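Local coordinates for high-affinity zinc uptake system protein znuA (Streptococcus suis, PDB 3MFQ) that binds zinc and probably serves as the solute-binding component of an ABC transporter that takes up metal ions, at residues Leu32-Gly37 with His65-Met70; Asp39-Val44 with Val101-Trp106; His149-Lys154 with Asn273-Val278. All blocks are in the same frame, centred on the assembly; numbering follows the deposited sequence.

Contact 1: residues Leu32-Gly37 with His65-Met70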
loop_
_atom_site.group_PDB
_atom_site.type_symbol
_atom_site.label_atom_id
_atom_site.label_comp_id
_atom_site.label_asym_id
_atom_site.label_seq_id
_atom_site.Cartn_x
_atom_site.Cartn_y
_atom_site.Cartn_z
ATOM N N LEU A 32 3.033 11.629 12.482
ATOM C CA LEU A 32 3.033 10.259 11.996
ATOM C C LEU A 32 3.031 9.282 13.160
ATOM O O LEU A 32 3.869 9.370 14.058
ATOM C CB LEU A 32 4.237 10.001 11.093
ATOM C CG LEU A 32 4.361 8.558 10.604
ATOM C CD1 LEU A 32 3.058 8.088 9.979
ATOM C CD2 LEU A 32 5.510 8.418 9.622
ATOM N N LEU A 33 2.084 8.352 13.139
ATOM C CA LEU A 33 1.950 7.379 14.214
ATOM C C LEU A 33 2.750 6.120 13.914
ATOM O O LEU A 33 3.607 5.714 14.698
ATOM C CB LEU A 33 0.481 7.023 14.427
ATOM C CG LEU A 33 -0.471 8.218 14.489
ATOM C CD1 LEU A 33 -1.819 7.776 15.025
ATOM C CD2 LEU A 33 0.109 9.321 15.352
ATOM N N ILE A 34 2.460 5.507 12.772
ATOM C CA ILE A 34 3.138 4.285 12.363
ATOM C C ILE A 34 4.374 4.605 11.526
ATOM O O ILE A 34 4.259 5.063 10.389
ATOM C CB ILE A 34 2.194 3.365 11.565
ATOM C CG1 ILE A 34 0.877 3.174 12.322
ATOM C CG2 ILE A 34 2.863 2.032 11.279
ATOM C CD1 ILE A 34 -0.119 2.292 11.610
ATOM N N PRO A 35 5.564 4.367 12.094
ATOM C CA PRO A 35 6.842 4.655 11.433
ATOM C C PRO A 35 7.010 3.859 10.146
ATOM O O PRO A 35 6.674 2.676 10.108
ATOM C CB PRO A 35 7.879 4.200 12.464
ATOM C CG PRO A 35 7.160 4.219 13.767
ATOM C CD PRO A 35 5.757 3.818 13.446
ATOM N N ALA A 36 7.528 4.505 9.107
ATOM C CA ALA A 36 7.792 3.829 7.845
ATOM C C ALA A 36 8.582 2.554 8.096
ATOM O O ALA A 36 9.545 2.553 8.860
ATOM C CB ALA A 36 8.556 4.745 6.905
ATOM N N GLY A 37 8.166 1.469 7.457
ATOM C CA GLY A 37 8.835 0.194 7.624
ATOM C C GLY A 37 8.080 -0.728 8.556
ATOM O O GLY A 37 8.364 -1.923 8.616
ATOM N N HIS A 65 -10.106 -1.219 7.678
ATOM C CA HIS A 65 -9.443 -2.071 8.659
ATOM C C HIS A 65 -7.960 -2.255 8.348
ATOM O O HIS A 65 -7.331 -3.201 8.825
ATOM C CB HIS A 65 -10.131 -3.437 8.744
ATOM C CG HIS A 65 -11.536 -3.383 9.257
ATOM N ND1 HIS A 65 -12.314 -2.242 9.183
ATOM C CD2 HIS A 65 -12.309 -4.324 9.838
ATOM C CE1 HIS A 65 -13.498 -2.490 9.703
ATOM N NE2 HIS A 65 -13.528 -3.748 10.109
ATOM N N PHE A 66 -7.403 -1.354 7.546
ATOM C CA PHE A 66 -5.981 -1.412 7.225
ATOM C C PHE A 66 -5.144 -1.363 8.502
ATOM O O PHE A 66 -4.313 -2.239 8.746
ATOM C CB PHE A 66 -5.590 -0.280 6.270
ATOM C CG PHE A 66 -4.113 -0.198 5.992
ATOM C CD1 PHE A 66 -3.359 -1.350 5.817
ATOM C CD2 PHE A 66 -3.481 1.031 5.896
ATOM C CE1 PHE A 66 -2.000 -1.275 5.559
ATOM C CE2 PHE A 66 -2.123 1.111 5.638
ATOM C CZ PHE A 66 -1.382 -0.043 5.469
ATOM N N GLU A 67 -5.380 -0.340 9.318
ATOM C CA GLU A 67 -4.710 -0.220 10.603
ATOM C C GLU A 67 -4.992 -1.443 11.472
ATOM O O GLU A 67 -4.238 -1.744 12.391
ATOM C CB GLU A 67 -5.128 1.065 11.317
ATOM C CG GLU A 67 -4.492 2.328 10.747
ATOM C CD GLU A 67 -5.240 2.883 9.551
ATOM O OE1 GLU A 67 -6.197 2.229 9.092
ATOM O OE2 GLU A 67 -4.876 3.978 9.075
ATOM N N GLY A 68 -6.086 -2.138 11.174
ATOM C CA GLY A 68 -6.369 -3.440 11.756
ATOM C C GLY A 68 -6.580 -3.499 13.258
ATOM O O GLY A 68 -7.432 -4.246 13.738
ATOM N N LYS A 69 -5.806 -2.724 14.007
ATOM C CA LYS A 69 -5.895 -2.758 15.463
ATOM C C LYS A 69 -6.155 -1.389 16.086
ATOM O O LYS A 69 -5.806 -1.146 17.239
ATOM C CB LYS A 69 -4.636 -3.390 16.061
ATOM C CG LYS A 69 -4.635 -4.913 16.016
ATOM C CD LYS A 69 -3.351 -5.485 16.592
ATOM C CE LYS A 69 -3.556 -6.917 17.065
ATOM N NZ LYS A 69 -4.163 -7.773 16.011
ATOM N N MET A 70 -6.780 -0.501 15.322
ATOM C CA MET A 70 -7.127 0.823 15.825
ATOM C C MET A 70 -8.440 1.312 15.233
ATOM O O MET A 70 -8.735 2.504 15.264
ATOM C CB MET A 70 -6.013 1.827 15.525
ATOM C CG MET A 70 -4.675 1.481 16.150
ATOM S SD MET A 70 -3.422 2.733 15.831
ATOM C CE MET A 70 -3.299 2.646 14.048
#
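Ile-34 and Met-70 reach toward each other tip to tip, and their terminal methyls, CD1 of Ile-34 and CE of Met-70, come to 4.0 Å. The contact between 32-37 and 65-70 is small, burying 100 Å² in all, and is made by side chains bridging backbones that stand well apart: the nearest CA atoms, those of Ile-34 and Glu-67, are 9.2 Å from each other. Length is therefore what suits these residues to their places. With chi2 at 180°, Ile-34 carries CD1 straight out across the gap. Met-70 answers with an unbranched chain that bends only at its end (chi3 -63°), swinging CE round the sulfur onto the isoleucine.

Glu-67 adds a second, looser apolar touch, its CG lying 4.5 Å from Ile-34 CD1. The glutamate suits this buried spot because its parts do different work: its CG methylene lies beside the isoleucine, while chi2 of 84° bends the carboxylate aside, where OE2 is hydrogen-bonded to Thr-12 OG1 and more weakly to the backbone N of His-62.

Gly-68 takes a positive phi, a conformation that glycine adopts readily, and this helps the chain turn between Glu-67 and Met-70, whose CB atoms both point toward 32-37.

In the fold, 32-37 leaves the outermost strand 29-32 of the parallel sheet and stays tied to the end of the adjacent strand 8-11 by backbone hydrogen bonds of Leu-33 with Val-11 and of Ile-34 with Thr-12, just past it. Leu-33 also rests on Lys-52 and Leu-53 of helix 47-55, whereas 65-70 follows strand 58-61 and ends with Met-70 as the N-cap residue of helix 71-77.

Contact 2: residues Asp39-Val44 with Val101-Trp106. With ZN (zinc ion), chain D.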
loop_
_atom_site.group_PDB
_atom_site.type_symbol
_atom_site.label_atom_id
_atom_site.label_comp_id
_atom_site.label_asym_id
_atom_site.label_seq_id
_atom_site.Cartn_x
_atom_site.Cartn_y
_atom_site.Cartn_z
ATOM N N ASP A 39 4.254 -2.305 10.120
ATOM C CA ASP A 39 3.058 -2.875 9.516
ATOM C C ASP A 39 1.787 -2.454 10.245
ATOM O O ASP A 39 1.537 -2.887 11.367
ATOM C CB ASP A 39 3.166 -4.399 9.500
ATOM C CG ASP A 39 1.994 -5.060 8.811
ATOM O OD1 ASP A 39 1.018 -4.355 8.476
ATOM O OD2 ASP A 39 2.050 -6.289 8.604
ATOM N N PRO A 40 0.971 -1.611 9.596
ATOM C CA PRO A 40 -0.288 -1.126 10.170
ATOM C C PRO A 40 -1.243 -2.264 10.520
ATOM O O PRO A 40 -2.046 -2.111 11.437
ATOM C CB PRO A 40 -0.874 -0.267 9.045
ATOM C CG PRO A 40 0.311 0.157 8.243
ATOM C CD PRO A 40 1.244 -1.014 8.279
ATOM N N HIS A 41 -1.155 -3.382 9.808
ATOM C CA HIS A 41 -2.009 -4.530 10.090
ATOM C C HIS A 41 -1.873 -4.967 11.542
ATOM O O HIS A 41 -2.828 -5.457 12.145
ATOM C CB HIS A 41 -1.656 -5.711 9.184
ATOM C CG HIS A 41 -2.112 -5.552 7.768
ATOM N ND1 HIS A 41 -3.443 -5.539 7.414
ATOM C CD2 HIS A 41 -1.414 -5.430 6.616
ATOM C CE1 HIS A 41 -3.546 -5.398 6.105
ATOM N NE2 HIS A 41 -2.328 -5.330 5.597
ATOM N N LEU A 42 -0.680 -4.787 12.099
ATOM C CA LEU A 42 -0.362 -5.315 13.421
ATOM C C LEU A 42 -0.168 -4.222 14.465
ATOM O O LEU A 42 -0.226 -4.486 15.666
ATOM C CB LEU A 42 0.903 -6.171 13.351
ATOM C CG LEU A 42 0.959 -7.190 12.217
ATOM C CD1 LEU A 42 2.289 -7.924 12.229
ATOM C CD2 LEU A 42 -0.201 -8.165 12.320
ATOM N N TYR A 43 0.068 -2.999 14.005
ATOM C CA TYR A 43 0.369 -1.899 14.913
ATOM C C TYR A 43 -0.670 -1.795 16.020
ATOM O O TYR A 43 -1.873 -1.796 15.760
ATOM C CB TYR A 43 0.459 -0.578 14.151
ATOM C CG TYR A 43 1.194 0.509 14.901
ATOM C CD1 TYR A 43 2.566 0.671 14.759
ATOM C CD2 TYR A 43 0.518 1.375 15.751
ATOM C CE1 TYR A 43 3.246 1.664 15.440
ATOM C CE2 TYR A 43 1.190 2.372 16.437
ATOM C CZ TYR A 43 2.555 2.511 16.278
ATOM O OH TYR A 43 3.229 3.500 16.957
ATOM N N VAL A 44 -0.198 -1.718 17.259
ATOM C CA VAL A 44 -1.086 -1.549 18.400
ATOM C C VAL A 44 -0.905 -0.167 19.013
ATOM O O VAL A 44 0.181 0.185 19.470
ATOM C CB VAL A 44 -0.843 -2.620 19.474
ATOM C CG1 VAL A 44 -1.775 -2.398 20.654
ATOM C CG2 VAL A 44 -1.039 -4.008 18.887
ATOM N N VAL A 101 -13.044 -6.910 3.132
ATOM C CA VAL A 101 -12.574 -5.915 2.172
ATOM C C VAL A 101 -11.048 -5.873 2.097
ATOM O O VAL A 101 -10.362 -6.029 3.107
ATOM C CB VAL A 101 -13.109 -4.507 2.515
ATOM C CG1 VAL A 101 -12.663 -4.090 3.908
ATOM C CG2 VAL A 101 -12.653 -3.492 1.480
ATOM N N ASP A 102 -10.526 -5.670 0.892
ATOM C CA ASP A 102 -9.092 -5.513 0.678
ATOM C C ASP A 102 -8.711 -4.043 0.850
ATOM O O ASP A 102 -9.174 -3.184 0.101
ATOM C CB ASP A 102 -8.706 -6.014 -0.717
ATOM C CG ASP A 102 -7.210 -5.966 -0.967
ATOM O OD1 ASP A 102 -6.496 -5.284 -0.205
ATOM O OD2 ASP A 102 -6.744 -6.611 -1.933
ATOM N N PRO A 103 -7.864 -3.751 1.847
ATOM C CA PRO A 103 -7.512 -2.376 2.220
ATOM C C PRO A 103 -6.496 -1.714 1.290
ATOM O O PRO A 103 -6.364 -0.491 1.316
ATOM C CB PRO A 103 -6.900 -2.545 3.613
ATOM C CG PRO A 103 -6.326 -3.918 3.601
ATOM C CD PRO A 103 -7.228 -4.746 2.730
ATOM N N HIS A 104 -5.796 -2.504 0.484
ATOM C CA HIS A 104 -4.705 -1.989 -0.336
ATOM C C HIS A 104 -5.200 -1.241 -1.570
ATOM O O HIS A 104 -4.837 -1.582 -2.693
ATOM C CB HIS A 104 -3.784 -3.131 -0.761
ATOM C CG HIS A 104 -3.363 -4.016 0.371
ATOM N ND1 HIS A 104 -4.009 -5.195 0.671
ATOM C CD2 HIS A 104 -2.367 -3.891 1.276
ATOM C CE1 HIS A 104 -3.426 -5.762 1.712
ATOM N NE2 HIS A 104 -2.426 -4.989 2.099
ATOM N N PHE A 105 -6.006 -0.210 -1.351
ATOM C CA PHE A 105 -6.633 0.538 -2.437
ATOM C C PHE A 105 -5.681 1.493 -3.156
ATOM O O PHE A 105 -5.959 1.926 -4.273
ATOM C CB PHE A 105 -7.802 1.349 -1.886
ATOM C CG PHE A 105 -7.379 2.440 -0.952
ATOM C CD1 PHE A 105 -7.275 2.205 0.406
ATOM C CD2 PHE A 105 -7.062 3.697 -1.435
ATOM C CE1 PHE A 105 -6.874 3.208 1.267
ATOM C CE2 PHE A 105 -6.662 4.704 -0.580
ATOM C CZ PHE A 105 -6.568 4.460 0.774
ATOM N N TRP A 106 -4.572 1.833 -2.510
ATOM C CA TRP A 106 -3.694 2.895 -3.006
ATOM C C TRP A 106 -2.951 2.564 -4.303
ATOM O O TRP A 106 -2.427 3.461 -4.963
ATOM C CB TRP A 106 -2.706 3.339 -1.919
ATOM C CG TRP A 106 -1.998 2.209 -1.256
ATOM C CD1 TRP A 106 -0.832 1.627 -1.652
ATOM C CD2 TRP A 106 -2.410 1.520 -0.074
ATOM N NE1 TRP A 106 -0.491 0.614 -0.790
ATOM C CE2 TRP A 106 -1.444 0.528 0.189
ATOM C CE3 TRP A 106 -3.501 1.644 0.790
ATOM C CZ2 TRP A 106 -1.537 -0.332 1.278
ATOM C CZ3 TRP A 106 -3.590 0.789 1.869
ATOM C CH2 TRP A 106 -2.615 -0.187 2.104
HETATM ZN ZN ZN D . -0.932 -5.546 3.570
#
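The zinc site of the protein draws 39-44 and 101-106 together, each giving it one histidine. His-41 NE2 lies 2.5 Å from the zinc ion and His-104 NE2 2.2 Å from it; His-170 NE2 and both carboxylate oxygens of Asp-254 complete a five-atom shell. The two NE2 atoms, of His-41 and His-104, are 3.5 Å apart, close because they share the metal. The ring planes are inclined by 56°, neither stacked nor edge-to-face, with His-104 NE2 at the edge of the His-41 imidazole. Pro-103 CG sits at the edge of that ring too, 4.0 Å from His-41 CE1, and also lies over one face of the His-104 ring, toward its rim, so this compact residue packs beside both histidines.

In this family of binding proteins the metal lies in the cleft between two lobes, and here both loops repeat one short sequence, Asp-Pro-His, in which the aspartate forms an Asx turn. In the first, Asp-39 OD1 accepts from the backbone N of His-41 at 2.7 Å, while OD2 turns to Thr-192. In the second, Asp-102 OD1 takes two bonds: from the backbone N of His-104 at 2.9 Å, above the carboxylate plane, and from His-104 ND1 at 2.6 Å, on the syn side. The second bond fixes the rotation of the imidazole and commits ND1 as donor, leaving NE2 to face the zinc; the nearby carboxylate would probably strengthen NE2 as a ligand. Asn-174 ND2 in turn bonds Asp-102 OD2, holding the second-shell aspartate that orients His-104.

Contact 3: residues His149-Lys154 with Asn273-Val278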
loop_
_atom_site.group_PDB
_atom_site.type_symbol
_atom_site.label_atom_id
_atom_site.label_comp_id
_atom_site.label_asym_id
_atom_site.label_seq_id
_atom_site.Cartn_x
_atom_site.Cartn_y
_atom_site.Cartn_z
ATOM N N HIS A 149 0.030 7.342 -13.804
ATOM C CA HIS A 149 -0.722 6.209 -14.326
ATOM C C HIS A 149 -0.282 5.873 -15.745
ATOM O O HIS A 149 -0.194 4.704 -16.118
ATOM C CB HIS A 149 -2.225 6.484 -14.289
ATOM C CG HIS A 149 -3.063 5.310 -14.692
ATOM N ND1 HIS A 149 -3.646 4.461 -13.776
ATOM C CD2 HIS A 149 -3.410 4.839 -15.914
ATOM C CE1 HIS A 149 -4.319 3.520 -14.415
ATOM N NE2 HIS A 149 -4.191 3.727 -15.713
ATOM N N ALA A 150 -0.004 6.906 -16.533
ATOM C CA ALA A 150 0.464 6.716 -17.900
ATOM C C ALA A 150 1.865 6.115 -17.905
ATOM O O ALA A 150 2.201 5.310 -18.771
ATOM C CB ALA A 150 0.446 8.034 -18.653
ATOM N N TRP A 151 2.673 6.509 -16.928
ATOM C CA TRP A 151 4.040 6.017 -16.807
ATOM C C TRP A 151 4.055 4.526 -16.509
ATOM O O TRP A 151 4.791 3.765 -17.136
ATOM C CB TRP A 151 4.774 6.776 -15.702
ATOM C CG TRP A 151 6.214 6.389 -15.540
ATOM C CD1 TRP A 151 7.291 6.962 -16.154
ATOM C CD2 TRP A 151 6.737 5.354 -14.700
ATOM N NE1 TRP A 151 8.449 6.345 -15.752
ATOM C CE2 TRP A 151 8.137 5.353 -14.860
ATOM C CE3 TRP A 151 6.158 4.425 -13.831
ATOM C CZ2 TRP A 151 8.966 4.461 -14.183
ATOM C CZ3 TRP A 151 6.981 3.541 -13.160
ATOM C CH2 TRP A 151 8.369 3.565 -13.340
ATOM N N VAL A 152 3.240 4.115 -15.542
ATOM C CA VAL A 152 3.163 2.714 -15.147
ATOM C C VAL A 152 2.728 1.849 -16.319
ATOM O O VAL A 152 3.305 0.792 -16.572
ATOM C CB VAL A 152 2.171 2.509 -13.990
ATOM C CG1 VAL A 152 2.105 1.042 -13.610
ATOM C CG2 VAL A 152 2.571 3.356 -12.797
ATOM N N GLU A 153 1.704 2.309 -17.030
ATOM C CA GLU A 153 1.198 1.607 -18.203
ATOM C C GLU A 153 2.293 1.369 -19.238
ATOM O O GLU A 153 2.581 0.229 -19.596
ATOM C CB GLU A 153 0.040 2.385 -18.837
ATOM C CG GLU A 153 -1.285 2.265 -18.095
ATOM C CD GLU A 153 -1.945 0.906 -18.284
ATOM O OE1 GLU A 153 -1.320 0.012 -18.895
ATOM O OE2 GLU A 153 -3.093 0.733 -17.819
ATOM N N LYS A 154 2.895 2.449 -19.719
ATOM C CA LYS A 154 3.963 2.343 -20.704
ATOM C C LYS A 154 5.085 1.467 -20.166
ATOM O O LYS A 154 5.705 0.707 -20.906
ATOM C CB LYS A 154 4.497 3.732 -21.071
ATOM C CG LYS A 154 5.667 3.721 -22.052
ATOM C CD LYS A 154 5.911 5.102 -22.655
ATOM C CE LYS A 154 4.728 5.564 -23.502
ATOM N NZ LYS A 154 4.802 7.016 -23.838
ATOM N N ASN A 273 8.553 0.220 -7.280
ATOM C CA ASN A 273 7.878 -1.063 -7.390
ATOM C C ASN A 273 7.787 -1.523 -8.840
ATOM O O ASN A 273 8.136 -2.657 -9.165
ATOM C CB ASN A 273 6.485 -0.993 -6.761
ATOM C CG ASN A 273 6.527 -1.036 -5.244
ATOM O OD1 ASN A 273 7.599 -1.083 -4.641
ATOM N ND2 ASN A 273 5.355 -1.027 -4.621
ATOM N N VAL A 274 7.328 -0.628 -9.708
ATOM C CA VAL A 274 7.143 -0.946 -11.119
ATOM C C VAL A 274 8.439 -1.358 -11.815
ATOM O O VAL A 274 8.498 -2.416 -12.438
ATOM C CB VAL A 274 6.509 0.230 -11.875
ATOM C CG1 VAL A 274 6.617 0.014 -13.367
ATOM C CG2 VAL A 274 5.059 0.400 -11.458
ATOM N N LYS A 275 9.471 -0.524 -11.716
ATOM C CA LYS A 275 10.760 -0.839 -12.328
ATOM C C LYS A 275 11.251 -2.208 -11.873
ATOM O O LYS A 275 11.806 -2.977 -12.656
ATOM C CB LYS A 275 11.811 0.220 -11.981
ATOM C CG LYS A 275 11.607 1.580 -12.635
ATOM C CD LYS A 275 12.831 2.469 -12.423
ATOM C CE LYS A 275 12.608 3.880 -12.956
ATOM N NZ LYS A 275 13.839 4.717 -12.845
ATOM N N LEU A 276 11.041 -2.504 -10.597
ATOM C CA LEU A 276 11.505 -3.753 -10.011
ATOM C C LEU A 276 10.850 -4.945 -10.693
ATOM O O LEU A 276 11.503 -5.944 -10.989
ATOM C CB LEU A 276 11.205 -3.774 -8.511
ATOM C CG LEU A 276 11.840 -4.900 -7.694
ATOM C CD1 LEU A 276 13.351 -4.847 -7.811
ATOM C CD2 LEU A 276 11.416 -4.810 -6.241
ATOM N N MET A 277 9.553 -4.830 -10.944
ATOM C CA MET A 277 8.800 -5.909 -11.565
ATOM C C MET A 277 9.265 -6.162 -12.993
ATOM O O MET A 277 9.456 -7.308 -13.400
ATOM C CB MET A 277 7.308 -5.587 -11.553
ATOM C CG MET A 277 6.746 -5.334 -10.169
ATOM S SD MET A 277 4.988 -4.952 -10.201
ATOM C CE MET A 277 4.680 -4.649 -8.466
ATOM N N VAL A 278 9.445 -5.091 -13.755
ATOM C CA VAL A 278 9.824 -5.227 -15.154
ATOM C C VAL A 278 11.185 -5.895 -15.282
ATOM O O VAL A 278 11.397 -6.710 -16.173
ATOM C CB VAL A 278 9.838 -3.870 -15.890
ATOM C CG1 VAL A 278 8.573 -3.085 -15.575
ATOM C CG2 VAL A 278 11.070 -3.067 -15.518
#
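Helices 131-156 and 266-281 run side by side through this contact, their short segments 149-154 and 273-278 inclined by just 6° with axes 10.6 Å apart and the same N-to-C direction. This is parallel helix packing between the final turns of the long helix, which in this family links the two lobes, and the last helix of the chain.

Val-274 is the centre of it. Its CB points toward the other helix, and the branched side chain serves two neighbours at once: CG2 meets Val-152 CG1 at 3.7 Å, and CG1 meets Trp-151 CZ3 at 3.6 Å. Short, branched valines fit where the backbones come nearest, the CA atoms of Val-152 and Val-274 being 6.7 Å apart. Trp-151 starts to one side, but with CG anti to the backbone N (chi1 -177°) its wide indole sweeps across to the partner helix; Lys-271 makes a cation-pi contact with it. Lys-275, at the exposed border, uses its methylenes: the extended chain passes the edge of the indole at about a right angle, with CG near the ring plane, 3.9 Å from Trp-151 CH2, and CE 3.9 Å from Trp-151 CZ2.

How the contacts relate
Contacts 1 and 2 are neighbours, their centres about 7 Å apart, and their segments alternate along the chain: 32-37, 39-44, 65-70, then 101-106. They touch directly, with a probable hydrogen bond between Leu-33 O and Tyr-43 OH at 3.2 Å and Phe-66 packed on Pro-40. Loops after strands 29-32 and 58-61 of the parallel sheet thus pack against each other, and one of them supplies a zinc-binding histidine. Contact 3 comes later in the chain, its centre about 26 Å from that of contact 1 and about 23 Å from that of contact 2. Contacts 1 and 2 thus belong to the metal-binding region, while contact 3, touching neither, joins the long helix to the last one.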